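Local coordinates for DNA mismatch repair protein MutS (Thermus aquaticus, PDB 1EWQ) that binds mismatched DNA, probably as the recognition step of mismatch repair, and has a weak ATPase activity, at residues C[132-137]-C[222-227]; C[118-123]-C[175-180]; C[143-148]-C[164-169]; C[156-161]-C[241-246]. All coordinates share one frame; numbering follows the deposited sequence.

Contact 1 (C[132-137]-C[222-227])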
loop_
_atom_site.group_PDB
_atom_site.type_symbol
_atom_site.label_atom_id
_atom_site.label_comp_id
_atom_site.label_asym_id
_atom_site.label_seq_id
_atom_site.Cartn_x
_atom_site.Cartn_y
_atom_site.Cartn_z
ATOM N N ASN C 132 12.294 3.726 18.568
ATOM C CA ASN C 132 12.725 3.131 17.315
ATOM C C ASN C 132 13.907 2.223 17.657
ATOM O O ASN C 132 15.025 2.694 17.885
ATOM C CB ASN C 132 13.141 4.242 16.355
ATOM C CG ASN C 132 13.345 3.750 14.957
ATOM O OD1 ASN C 132 14.465 3.767 14.436
ATOM N ND2 ASN C 132 12.266 3.303 14.327
ATOM N N TYR C 133 13.653 0.920 17.691
ATOM C CA TYR C 133 14.687 -0.028 18.075
ATOM C C TYR C 133 15.421 -0.798 16.996
ATOM O O TYR C 133 14.829 -1.271 16.024
ATOM C CB TYR C 133 14.126 -1.092 19.034
ATOM C CG TYR C 133 13.599 -0.599 20.365
ATOM C CD1 TYR C 133 12.239 -0.710 20.685
ATOM C CD2 TYR C 133 14.460 -0.065 21.324
ATOM C CE1 TYR C 133 11.758 -0.303 21.928
ATOM C CE2 TYR C 133 13.984 0.344 22.571
ATOM C CZ TYR C 133 12.634 0.220 22.863
ATOM O OH TYR C 133 12.166 0.624 24.095
ATOM N N LEU C 134 16.728 -0.922 17.209
ATOM C CA LEU C 134 17.589 -1.755 16.379
ATOM C C LEU C 134 17.682 -2.927 17.352
ATOM O O LEU C 134 17.944 -2.723 18.531
ATOM C CB LEU C 134 18.987 -1.150 16.201
ATOM C CG LEU C 134 20.033 -2.103 15.582
ATOM C CD1 LEU C 134 19.615 -2.509 14.185
ATOM C CD2 LEU C 134 21.395 -1.431 15.540
ATOM N N ALA C 135 17.439 -4.137 16.880
ATOM C CA ALA C 135 17.509 -5.302 17.744
ATOM C C ALA C 135 18.578 -6.272 17.246
ATOM O O ALA C 135 18.882 -6.314 16.051
ATOM C CB ALA C 135 16.147 -5.998 17.793
ATOM N N ALA C 136 19.149 -7.039 18.172
ATOM C CA ALA C 136 20.171 -8.035 17.842
ATOM C C ALA C 136 19.887 -9.324 18.611
ATOM O O ALA C 136 19.643 -9.293 19.820
ATOM C CB ALA C 136 21.559 -7.508 18.191
ATOM N N ILE C 137 19.928 -10.442 17.889
ATOM C CA ILE C 137 19.679 -11.775 18.429
ATOM C C ILE C 137 20.892 -12.683 18.182
ATOM O O ILE C 137 21.407 -12.760 17.058
ATOM C CB ILE C 137 18.448 -12.429 17.736
ATOM C CG1 ILE C 137 17.171 -11.645 18.077
ATOM C CG2 ILE C 137 18.328 -13.885 18.147
ATOM C CD1 ILE C 137 15.960 -12.040 17.237
ATOM N N GLY C 222 27.456 -6.472 21.210
ATOM C CA GLY C 222 28.566 -6.120 20.345
ATOM C C GLY C 222 28.051 -5.767 18.967
ATOM O O GLY C 222 28.491 -4.791 18.344
ATOM N N ALA C 223 27.097 -6.563 18.493
ATOM C CA ALA C 223 26.505 -6.337 17.184
ATOM C C ALA C 223 25.838 -4.967 17.115
ATOM O O ALA C 223 26.042 -4.222 16.155
ATOM C CB ALA C 223 25.490 -7.426 16.874
ATOM N N LEU C 224 25.052 -4.632 18.134
ATOM C CA LEU C 224 24.359 -3.344 18.158
ATOM C C LEU C 224 25.342 -2.179 18.099
ATOM O O LEU C 224 25.162 -1.247 17.314
ATOM C CB LEU C 224 23.493 -3.226 19.417
ATOM C CG LEU C 224 22.250 -4.123 19.520
ATOM C CD1 LEU C 224 21.633 -3.967 20.903
ATOM C CD2 LEU C 224 21.228 -3.747 18.442
ATOM N N LEU C 225 26.388 -2.251 18.920
ATOM C CA LEU C 225 27.399 -1.205 18.974
ATOM C C LEU C 225 28.224 -1.078 17.695
ATOM O O LEU C 225 28.521 0.034 17.253
ATOM C CB LEU C 225 28.323 -1.424 20.179
ATOM C CG LEU C 225 27.678 -1.166 21.548
ATOM C CD1 LEU C 225 28.622 -1.594 22.659
ATOM C CD2 LEU C 225 27.323 0.314 21.681
ATOM N N ALA C 226 28.588 -2.203 17.092
ATOM C CA ALA C 226 29.380 -2.159 15.870
ATOM C C ALA C 226 28.541 -1.580 14.742
ATOM O O ALA C 226 29.009 -0.737 13.975
ATOM C CB ALA C 226 29.864 -3.557 15.498
ATOM N N TYR C 227 27.293 -2.025 14.649
ATOM C CA TYR C 227 26.397 -1.553 13.601
ATOM C C TYR C 227 26.036 -0.067 13.741
ATOM O O TYR C 227 26.195 0.701 12.800
ATOM C CB TYR C 227 25.123 -2.404 13.589
ATOM C CG TYR C 227 24.300 -2.262 12.330
ATOM C CD1 TYR C 227 24.721 -2.836 11.130
ATOM C CD2 TYR C 227 23.110 -1.530 12.331
ATOM C CE1 TYR C 227 23.983 -2.686 9.963
ATOM C CE2 TYR C 227 22.358 -1.372 11.164
ATOM C CZ TYR C 227 22.805 -1.953 9.985
ATOM O OH TYR C 227 22.081 -1.790 8.827
#
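Leu134 and Leu224 lie alongside each other with their branches running opposite ways. Leu224 sends its CD2 methyl furthest across: it sits 3.5 Å from Leu134 CG and 3.4 Å from the backbone carbonyl Leu134 O, filling the angle between that side chain and the strand. In Leu134, CG stands anti to the backbone N (chi1 168°), which turns both methyls to the helix, and CD2 goes on to meet Tyr227. There the ring comes in obliquely, Tyr227 CD2 lying 3.6 Å from Leu134 CD2. Two residues further along the strand, where the backbones come nearest (Ala136 to Leu224), small side chains suit the place: Ala136 CB rests 3.7 Å from Leu224 CG and 4.1 Å from Ala223 CB. The strand and helix thus pack in the connector domain of MutS, which has an RNase H-like fold; helix 215-232 lies on one face of the mixed sheet, and the axes of the two short segments approach to 8.1 Å, their N-to-C directions 138° apart. Alternation along the strand divides the residues, since Leu134 and Ala136 face this helix while Ala135 and Ile137 touch helix 163-173 on the other face. With an alanine at position Leu134, Leu224 CD2 and the Tyr227 ring would probably lose their shared neighbour, leaving a gap between strand and helix. The phenol end of Tyr227 is polar and buried; its OH makes weak hydrogen bonds with Glu177 OE2 and Ser203 OG.

Contact 2 (C[118-123]-C[175-180]); sequences PGTLLQ and PAEVLL
Glu177 takes hold of the Pro118-Gly119 turn where the loop that leaves strand 110-116 of the mismatch-recognition domain passes the sheet of the RNase H-like connector domain. The glutamate is stretched out: CG is anti to the backbone N (chi1 -156°) and the chain stays extended beyond it, which brings the carboxylate up to the Gly119 amide. Pro118 crosses this chain at about a right angle, its CG 3.7 Å from Glu177 OE1, and the proline ring, which fixes its own phi, suits this bend in the chain. Glycine suits the next position, because a CB on Gly119 would clash with Glu177 CB. Beside it the small Ala176 fits closely, its CB 3.9 Å from Pro118 O. The buried carboxylate is shared out among several partners: OE1 also bonds Thr117 OG1, whose hydroxyl is linked in turn to Thr120 OG1, while OE2 bonds Ser203 OG. A leucine in place of Glu177 would probably leave the Gly119 amide without its acceptor and rob Thr117 and Ser203 of a buried partner. Gly119 N reaches Glu177 OE1 at 2.8 Å, N-H...O 145°, on the anti lone pair, the one turned away from OE2.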
loop_
_atom_site.group_PDB
_atom_site.type_symbol
_atom_site.label_atom_id
_atom_site.label_comp_id
_atom_site.label_asym_id
_atom_site.label_seq_id
_atom_site.Cartn_x
_atom_site.Cartn_y
_atom_site.Cartn_z
ATOM N N PRO C 118 16.568 1.970 8.797
ATOM C CA PRO C 118 15.370 2.050 9.638
ATOM C C PRO C 118 15.582 2.037 11.148
ATOM O O PRO C 118 14.983 2.843 11.858
ATOM C CB PRO C 118 14.510 0.888 9.133
ATOM C CG PRO C 118 15.522 -0.087 8.616
ATOM C CD PRO C 118 16.514 0.798 7.908
ATOM N N GLY C 119 16.446 1.156 11.638
ATOM C CA GLY C 119 16.669 1.084 13.072
ATOM C C GLY C 119 17.777 1.931 13.684
ATOM O O GLY C 119 18.108 1.742 14.848
ATOM N N THR C 120 18.346 2.870 12.934
ATOM C CA THR C 120 19.422 3.697 13.477
ATOM C C THR C 120 19.238 5.173 13.134
ATOM O O THR C 120 20.187 5.952 13.181
ATOM C CB THR C 120 20.795 3.246 12.925
ATOM O OG1 THR C 120 20.829 3.460 11.510
ATOM C CG2 THR C 120 21.035 1.763 13.218
ATOM N N LEU C 121 18.016 5.558 12.802
ATOM C CA LEU C 121 17.729 6.937 12.426
ATOM C C LEU C 121 17.889 7.939 13.568
ATOM O O LEU C 121 17.478 7.693 14.707
ATOM C CB LEU C 121 16.310 7.028 11.855
ATOM C CG LEU C 121 16.048 6.125 10.641
ATOM C CD1 LEU C 121 14.566 6.209 10.260
ATOM C CD2 LEU C 121 16.970 6.532 9.471
ATOM N N LEU C 122 18.490 9.076 13.243
ATOM C CA LEU C 122 18.698 10.150 14.203
ATOM C C LEU C 122 17.984 11.428 13.778
ATOM O O LEU C 122 17.885 12.370 14.556
ATOM C CB LEU C 122 20.194 10.424 14.368
ATOM C CG LEU C 122 20.850 9.401 15.291
ATOM C CD1 LEU C 122 22.321 9.253 14.964
ATOM C CD2 LEU C 122 20.628 9.825 16.726
ATOM N N GLN C 123 17.492 11.463 12.541
ATOM C CA GLN C 123 16.794 12.640 12.043
ATOM C C GLN C 123 15.338 12.675 12.530
ATOM O O GLN C 123 14.574 11.733 12.314
ATOM C CB GLN C 123 16.827 12.678 10.511
ATOM C CG GLN C 123 18.228 12.770 9.876
ATOM C CD GLN C 123 18.986 11.445 9.862
ATOM O OE1 GLN C 123 18.417 10.379 10.107
ATOM N NE2 GLN C 123 20.277 11.510 9.553
ATOM N N PRO C 175 10.785 -4.078 16.885
ATOM C CA PRO C 175 12.021 -3.464 16.391
ATOM C C PRO C 175 11.821 -3.017 14.956
ATOM O O PRO C 175 10.988 -3.570 14.249
ATOM C CB PRO C 175 13.029 -4.597 16.494
ATOM C CG PRO C 175 12.185 -5.792 16.165
ATOM C CD PRO C 175 10.933 -5.539 16.985
ATOM N N ALA C 176 12.581 -2.020 14.525
ATOM C CA ALA C 176 12.458 -1.527 13.162
ATOM C C ALA C 176 13.498 -2.196 12.269
ATOM O O ALA C 176 13.376 -2.199 11.042
ATOM C CB ALA C 176 12.635 -0.000 13.137
ATOM N N GLU C 177 14.516 -2.773 12.903
ATOM C CA GLU C 177 15.604 -3.433 12.193
ATOM C C GLU C 177 16.225 -4.516 13.076
ATOM O O GLU C 177 16.503 -4.289 14.251
ATOM C CB GLU C 177 16.661 -2.401 11.829
ATOM C CG GLU C 177 17.525 -2.776 10.658
ATOM C CD GLU C 177 18.615 -1.765 10.412
ATOM O OE1 GLU C 177 18.462 -0.593 10.828
ATOM O OE2 GLU C 177 19.624 -2.139 9.786
ATOM N N VAL C 178 16.462 -5.686 12.502
ATOM C CA VAL C 178 17.022 -6.792 13.264
ATOM C C VAL C 178 18.370 -7.305 12.736
ATOM O O VAL C 178 18.554 -7.478 11.535
ATOM C CB VAL C 178 16.005 -7.968 13.314
ATOM C CG1 VAL C 178 16.629 -9.179 14.000
ATOM C CG2 VAL C 178 14.746 -7.537 14.060
ATOM N N LEU C 179 19.303 -7.543 13.654
ATOM C CA LEU C 179 20.624 -8.068 13.319
ATOM C C LEU C 179 20.691 -9.497 13.868
ATOM O O LEU C 179 20.606 -9.697 15.080
ATOM C CB LEU C 179 21.731 -7.242 13.986
ATOM C CG LEU C 179 21.716 -5.718 13.886
ATOM C CD1 LEU C 179 22.896 -5.170 14.665
ATOM C CD2 LEU C 179 21.783 -5.270 12.432
ATOM N N LEU C 180 20.840 -10.482 12.991
ATOM C CA LEU C 180 20.914 -11.876 13.429
ATOM C C LEU C 180 22.356 -12.375 13.454
ATOM O O LEU C 180 23.154 -12.039 12.578
ATOM C CB LEU C 180 20.075 -12.776 12.511
ATOM C CG LEU C 180 18.555 -12.552 12.423
ATOM C CD1 LEU C 180 17.990 -13.344 11.245
ATOM C CD2 LEU C 180 17.877 -12.968 13.729
#

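Contact 3 (C[143-148]-C[164-169]); sequences WGLAFL and SALYDE
The indole of Trp143 and the phenyl ring of Phe147 mark the two ends of this contact, and both are approached obliquely from the helix. At the Trp143 end, Leu166 CD2 comes to 3.4 Å from Trp143 CE3 on the six-membered ring, the leucine crossing the indole at about a right angle. At the other end, Phe147 CZ lies 4.0 Å from Glu169 O, a backbone carbonyl; the phenyl ring is also stacked on His173 and meets the ring of Tyr133. Leu145 fills the middle. Its CG is anti to the backbone N (chi1 -158°), which sends the branch to the helix, where Leu145 CG presses on Leu166 CD1 at 3.5 Å, a rather tight fit, and Leu145 CD1 lies 3.4 Å from Glu169 CB. Leu166 thus forks between two strand residues, CD2 to the tryptophan and CD1 to the leucine. Such packing belongs to the beta-alpha-beta crossover of this RNase H-like domain: helix 163-173 carries the chain from strand 154-160 to strand 177-180 and, on the way, lies over strand 143-149, the axes of the short segments 9.2 Å apart and only 7° from parallel. Trp143, Leu145 and Phe147 point to it in turn, while Ala146 and Leu148 touch helix 215-232 on the opposite face. Glu169 suits its place because its CB packs on Leu145 while the polar end turns to other partners. Bent at chi2 (-50°), the chain takes the carboxylate to a salt bridge with Arg172 through OE2, and OE1 is hydrogen-bonded with Tyr244 OH and, weakly, with His173 NE2.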
loop_
_atom_site.group_PDB
_atom_site.type_symbol
_atom_site.label_atom_id
_atom_site.label_comp_id
_atom_site.label_asym_id
_atom_site.label_seq_id
_atom_site.Cartn_x
_atom_site.Cartn_y
_atom_site.Cartn_z
ATOM N N TRP C 143 19.347 -17.697 24.545
ATOM C CA TRP C 143 19.087 -16.761 23.461
ATOM C C TRP C 143 19.320 -15.322 23.934
ATOM O O TRP C 143 18.592 -14.816 24.795
ATOM C CB TRP C 143 17.652 -16.900 22.939
ATOM C CG TRP C 143 17.344 -18.226 22.288
ATOM C CD1 TRP C 143 16.896 -19.357 22.906
ATOM C CD2 TRP C 143 17.452 -18.549 20.894
ATOM N NE1 TRP C 143 16.711 -20.363 21.985
ATOM C CE2 TRP C 143 17.046 -19.895 20.743
ATOM C CE3 TRP C 143 17.851 -17.833 19.757
ATOM C CZ2 TRP C 143 17.028 -20.541 19.501
ATOM C CZ3 TRP C 143 17.835 -18.478 18.515
ATOM C CH2 TRP C 143 17.424 -19.819 18.402
ATOM N N GLY C 144 20.342 -14.674 23.376
ATOM C CA GLY C 144 20.644 -13.301 23.734
ATOM C C GLY C 144 19.859 -12.343 22.853
ATOM O O GLY C 144 19.852 -12.482 21.638
ATOM N N LEU C 145 19.199 -11.370 23.470
ATOM C CA LEU C 145 18.391 -10.395 22.742
ATOM C C LEU C 145 18.726 -9.022 23.317
ATOM O O LEU C 145 18.629 -8.818 24.532
ATOM C CB LEU C 145 16.907 -10.693 22.978
ATOM C CG LEU C 145 15.785 -10.232 22.035
ATOM C CD1 LEU C 145 14.554 -9.933 22.879
ATOM C CD2 LEU C 145 16.183 -9.029 21.231
ATOM N N ALA C 146 19.131 -8.089 22.456
ATOM C CA ALA C 146 19.469 -6.741 22.911
ATOM C C ALA C 146 18.882 -5.687 21.992
ATOM O O ALA C 146 18.753 -5.891 20.789
ATOM C CB ALA C 146 20.979 -6.568 23.011
ATOM N N PHE C 147 18.518 -4.553 22.577
ATOM C CA PHE C 147 17.936 -3.459 21.829
ATOM C C PHE C 147 18.732 -2.183 22.034
ATOM O O PHE C 147 19.360 -1.978 23.072
ATOM C CB PHE C 147 16.498 -3.188 22.283
ATOM C CG PHE C 147 15.573 -4.351 22.113
ATOM C CD1 PHE C 147 15.287 -5.180 23.178
ATOM C CD2 PHE C 147 14.982 -4.614 20.879
ATOM C CE1 PHE C 147 14.421 -6.269 23.026
ATOM C CE2 PHE C 147 14.122 -5.692 20.718
ATOM C CZ PHE C 147 13.842 -6.521 21.795
ATOM N N LEU C 148 18.689 -1.328 21.027
ATOM C CA LEU C 148 19.342 -0.034 21.087
ATOM C C LEU C 148 18.460 0.948 20.339
ATOM O O LEU C 148 18.002 0.656 19.234
ATOM C CB LEU C 148 20.726 -0.052 20.422
ATOM C CG LEU C 148 21.378 1.336 20.288
ATOM C CD1 LEU C 148 21.634 1.943 21.685
ATOM C CD2 LEU C 148 22.701 1.220 19.517
ATOM N N SER C 164 10.640 -19.548 21.810
ATOM C CA SER C 164 9.309 -18.993 21.986
ATOM C C SER C 164 9.377 -17.666 22.740
ATOM O O SER C 164 8.817 -16.665 22.295
ATOM C CB SER C 164 8.438 -19.970 22.774
ATOM O OG SER C 164 7.271 -20.281 22.049
ATOM N N ALA C 165 10.060 -17.674 23.881
ATOM C CA ALA C 165 10.199 -16.482 24.704
ATOM C C ALA C 165 10.999 -15.415 23.967
ATOM O O ALA C 165 10.723 -14.225 24.092
ATOM C CB ALA C 165 10.872 -16.825 26.023
ATOM N N LEU C 166 11.995 -15.840 23.202
ATOM C CA LEU C 166 12.787 -14.881 22.445
ATOM C C LEU C 166 11.843 -14.141 21.510
ATOM O O LEU C 166 11.744 -12.919 21.561
ATOM C CB LEU C 166 13.863 -15.581 21.615
ATOM C CG LEU C 166 14.474 -14.677 20.533
ATOM C CD1 LEU C 166 15.285 -13.549 21.192
ATOM C CD2 LEU C 166 15.340 -15.511 19.599
ATOM N N TYR C 167 11.152 -14.893 20.660
ATOM C CA TYR C 167 10.224 -14.289 19.719
ATOM C C TYR C 167 9.225 -13.359 20.396
ATOM O O TYR C 167 8.977 -12.265 19.892
ATOM C CB TYR C 167 9.490 -15.364 18.911
ATOM C CG TYR C 167 10.375 -16.073 17.894
ATOM C CD1 TYR C 167 11.693 -15.657 17.671
ATOM C CD2 TYR C 167 9.898 -17.158 17.163
ATOM C CE1 TYR C 167 12.519 -16.312 16.743
ATOM C CE2 TYR C 167 10.709 -17.816 16.237
ATOM C CZ TYR C 167 12.017 -17.388 16.033
ATOM O OH TYR C 167 12.820 -18.057 15.135
ATOM N N ASP C 168 8.664 -13.768 21.533
ATOM C CA ASP C 168 7.714 -12.900 22.221
ATOM C C ASP C 168 8.359 -11.612 22.704
ATOM O O ASP C 168 7.758 -10.546 22.614
ATOM C CB ASP C 168 7.071 -13.601 23.420
ATOM C CG ASP C 168 5.978 -14.560 23.019
ATOM O OD1 ASP C 168 5.346 -14.345 21.966
ATOM O OD2 ASP C 168 5.739 -15.521 23.773
ATOM N N GLU C 169 9.578 -11.709 23.229
ATOM C CA GLU C 169 10.271 -10.524 23.715
ATOM C C GLU C 169 10.527 -9.584 22.559
ATOM O O GLU C 169 10.422 -8.371 22.698
ATOM C CB GLU C 169 11.614 -10.877 24.364
ATOM C CG GLU C 169 11.591 -10.936 25.869
ATOM C CD GLU C 169 10.966 -9.709 26.517
ATOM O OE1 GLU C 169 11.537 -8.605 26.454
ATOM O OE2 GLU C 169 9.883 -9.861 27.095
#

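Contact 4 (C[156-161]-C[241-246]); sequences KGTVLK and FRFYDP
A parallel edge pairing joins Lys156 to Arg242 and Gly157 to Phe243, adding the short strand 242-243 to the sheet beside strand 154-160. Gly157 supplies both backbone bonds: its N donates to Arg242 O (2.8 Å, 159°), and its O accepts from Tyr244 N (3.1 Å). Phe243 CA also makes a C-H...O contact with Gly157 O. Glycine suits the place because Phe241 CZ lies 3.4 Å from Gly157 N, and a CB there would be pressed against this ring, which is itself held by a cation-pi contact with Arg221. Phe243 turns its ring edge to Gly157 O and Thr158 CA. Beyond the bridge, Tyr244 takes over. With CG between the backbone N and the carbonyl carbon (chi1 68°), its ring folds back over the strand and receives Thr158 CB on one face, 4.0 Å from the Tyr244 ring centroid, as a CH-pi contact. Thr158 grips the same residue twice, since Thr158 OG1 donates to Tyr244 O at 2.9 Å, from 36° out of the carbonyl plane; Thr158 OG1 also faces Pro246 CD at 3.4 Å. The tyrosine ring also touches His173 of helix 163-173, where Glu169 is the polar partner of its OH. Lys156 and Arg242, paired in the bridge, point the same way from the sheet, CB to CB 3.9 Å. Here a late strand returns after helix 215-232 to extend the sheet edge, a parallel addition to the five-stranded core of an RNase H-like fold.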
loop_
_atom_site.group_PDB
_atom_site.type_symbol
_atom_site.label_atom_id
_atom_site.label_comp_id
_atom_site.label_asym_id
_atom_site.label_seq_id
_atom_site.Cartn_x
_atom_site.Cartn_y
_atom_site.Cartn_z
ATOM N N LYS C 156 19.399 -1.829 26.171
ATOM C CA LYS C 156 19.005 -2.914 27.054
ATOM C C LYS C 156 18.966 -4.289 26.386
ATOM O O LYS C 156 18.960 -4.414 25.152
ATOM C CB LYS C 156 17.626 -2.617 27.655
ATOM C CG LYS C 156 16.542 -2.370 26.613
ATOM C CD LYS C 156 15.159 -2.338 27.229
ATOM C CE LYS C 156 14.089 -2.125 26.174
ATOM N NZ LYS C 156 12.722 -2.141 26.795
ATOM N N GLY C 157 18.926 -5.326 27.213
ATOM C CA GLY C 157 18.888 -6.669 26.681
ATOM C C GLY C 157 18.664 -7.691 27.761
ATOM O O GLY C 157 18.687 -7.373 28.946
ATOM N N THR C 158 18.462 -8.932 27.340
ATOM C CA THR C 158 18.223 -10.018 28.267
ATOM C C THR C 158 18.546 -11.357 27.609
ATOM O O THR C 158 18.875 -11.424 26.426
ATOM C CB THR C 158 16.741 -10.023 28.723
ATOM O OG1 THR C 158 16.550 -11.024 29.729
ATOM C CG2 THR C 158 15.825 -10.324 27.553
ATOM N N VAL C 159 18.471 -12.424 28.388
ATOM C CA VAL C 159 18.713 -13.746 27.854
ATOM C C VAL C 159 17.435 -14.524 28.103
ATOM O O VAL C 159 16.790 -14.347 29.135
ATOM C CB VAL C 159 19.904 -14.446 28.550
ATOM C CG1 VAL C 159 20.015 -15.883 28.061
ATOM C CG2 VAL C 159 21.195 -13.709 28.242
ATOM N N LEU C 160 17.049 -15.353 27.142
ATOM C CA LEU C 160 15.842 -16.152 27.277
ATOM C C LEU C 160 16.210 -17.609 27.067
ATOM O O LEU C 160 17.166 -17.914 26.360
ATOM C CB LEU C 160 14.799 -15.701 26.260
ATOM C CG LEU C 160 14.479 -14.223 26.474
ATOM C CD1 LEU C 160 15.060 -13.410 25.329
ATOM C CD2 LEU C 160 12.989 -14.023 26.592
ATOM N N LYS C 161 15.454 -18.506 27.688
ATOM C CA LYS C 161 15.730 -19.935 27.599
ATOM C C LYS C 161 15.201 -20.627 26.360
ATOM O O LYS C 161 15.818 -21.572 25.866
ATOM C CB LYS C 161 15.191 -20.641 28.841
ATOM C CG LYS C 161 14.150 -19.829 29.585
ATOM C CD LYS C 161 12.946 -19.495 28.704
ATOM C CE LYS C 161 12.397 -18.143 29.103
ATOM N NZ LYS C 161 13.524 -17.182 29.103
ATOM N N PHE C 241 23.700 0.366 30.119
ATOM C CA PHE C 241 23.060 -0.838 29.616
ATOM C C PHE C 241 22.242 -1.533 30.695
ATOM O O PHE C 241 22.686 -1.669 31.830
ATOM C CB PHE C 241 24.083 -1.841 29.085
ATOM C CG PHE C 241 23.458 -3.095 28.533
ATOM C CD1 PHE C 241 22.980 -3.137 27.225
ATOM C CD2 PHE C 241 23.330 -4.229 29.323
ATOM C CE1 PHE C 241 22.385 -4.293 26.715
ATOM C CE2 PHE C 241 22.734 -5.392 28.821
ATOM C CZ PHE C 241 22.263 -5.424 27.516
ATOM N N ARG C 242 21.051 -1.987 30.323
ATOM C CA ARG C 242 20.192 -2.691 31.255
ATOM C C ARG C 242 19.997 -4.155 30.900
ATOM O O ARG C 242 19.416 -4.493 29.868
ATOM C CB ARG C 242 18.825 -2.026 31.341
ATOM C CG ARG C 242 18.818 -0.730 32.118
ATOM C CD ARG C 242 17.492 -0.591 32.838
ATOM N NE ARG C 242 16.383 -0.575 31.898
ATOM C CZ ARG C 242 15.296 -1.334 31.999
ATOM N NH1 ARG C 242 15.163 -2.185 33.008
ATOM N NH2 ARG C 242 14.337 -1.235 31.086
ATOM N N PHE C 243 20.496 -5.018 31.770
ATOM C CA PHE C 243 20.342 -6.454 31.616
ATOM C C PHE C 243 19.103 -6.712 32.474
ATOM O O PHE C 243 19.206 -6.831 33.699
ATOM C CB PHE C 243 21.565 -7.163 32.198
ATOM C CG PHE C 243 21.520 -8.660 32.093
ATOM C CD1 PHE C 243 22.468 -9.438 32.758
ATOM C CD2 PHE C 243 20.534 -9.298 31.347
ATOM C CE1 PHE C 243 22.431 -10.821 32.681
ATOM C CE2 PHE C 243 20.488 -10.678 31.263
ATOM C CZ PHE C 243 21.437 -11.445 31.931
ATOM N N TYR C 244 17.932 -6.765 31.843
ATOM C CA TYR C 244 16.688 -6.957 32.584
ATOM C C TYR C 244 16.165 -8.390 32.617
ATOM O O TYR C 244 16.757 -9.301 32.033
ATOM C CB TYR C 244 15.607 -6.010 32.035
ATOM C CG TYR C 244 15.134 -6.323 30.630
ATOM C CD1 TYR C 244 13.987 -7.086 30.420
ATOM C CD2 TYR C 244 15.840 -5.866 29.508
ATOM C CE1 TYR C 244 13.547 -7.390 29.136
ATOM C CE2 TYR C 244 15.409 -6.169 28.211
ATOM C CZ TYR C 244 14.260 -6.929 28.043
ATOM O OH TYR C 244 13.806 -7.227 26.790
ATOM N N ASP C 245 15.053 -8.575 33.322
ATOM C CA ASP C 245 14.428 -9.878 33.450
ATOM C C ASP C 245 12.945 -9.801 33.106
ATOM O O ASP C 245 12.157 -9.239 33.859
ATOM C CB ASP C 245 14.595 -10.400 34.874
ATOM C CG ASP C 245 13.952 -11.758 35.078
ATOM O OD1 ASP C 245 13.456 -12.363 34.093
ATOM O OD2 ASP C 245 13.950 -12.223 36.235
ATOM N N PRO C 246 12.548 -10.373 31.955
ATOM C CA PRO C 246 11.141 -10.349 31.541
ATOM C C PRO C 246 10.260 -11.108 32.526
ATOM O O PRO C 246 9.065 -10.840 32.644
ATOM C CB PRO C 246 11.178 -10.988 30.155
ATOM C CG PRO C 246 12.359 -11.921 30.245
ATOM C CD PRO C 246 13.378 -11.074 30.963
#

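In the fold
All four contacts gather round one mixed sheet. Contacts 1 and 3 cover its two faces, their centres about 12 Å apart, with strands 134-139 and 143-149 as neighbours between them. Contact 4 closes the edge beyond strand 154-160. The centres of contacts 3 and 4 are about 8 Å apart, and Phe147 N to Lys156 O (2.6 Å) probably bonds the two. Contact 2, its centre about 8 Å from that of contact 1, ties in the loop from the mismatch-recognition domain, and Ala135 O to Leu179 N (2.7 Å) probably joins their strands. None lies at the predicted ATP site. Nearest atoms stand about 19 Å from the bound DNA in contact 2, and about 39 Å in contact 4.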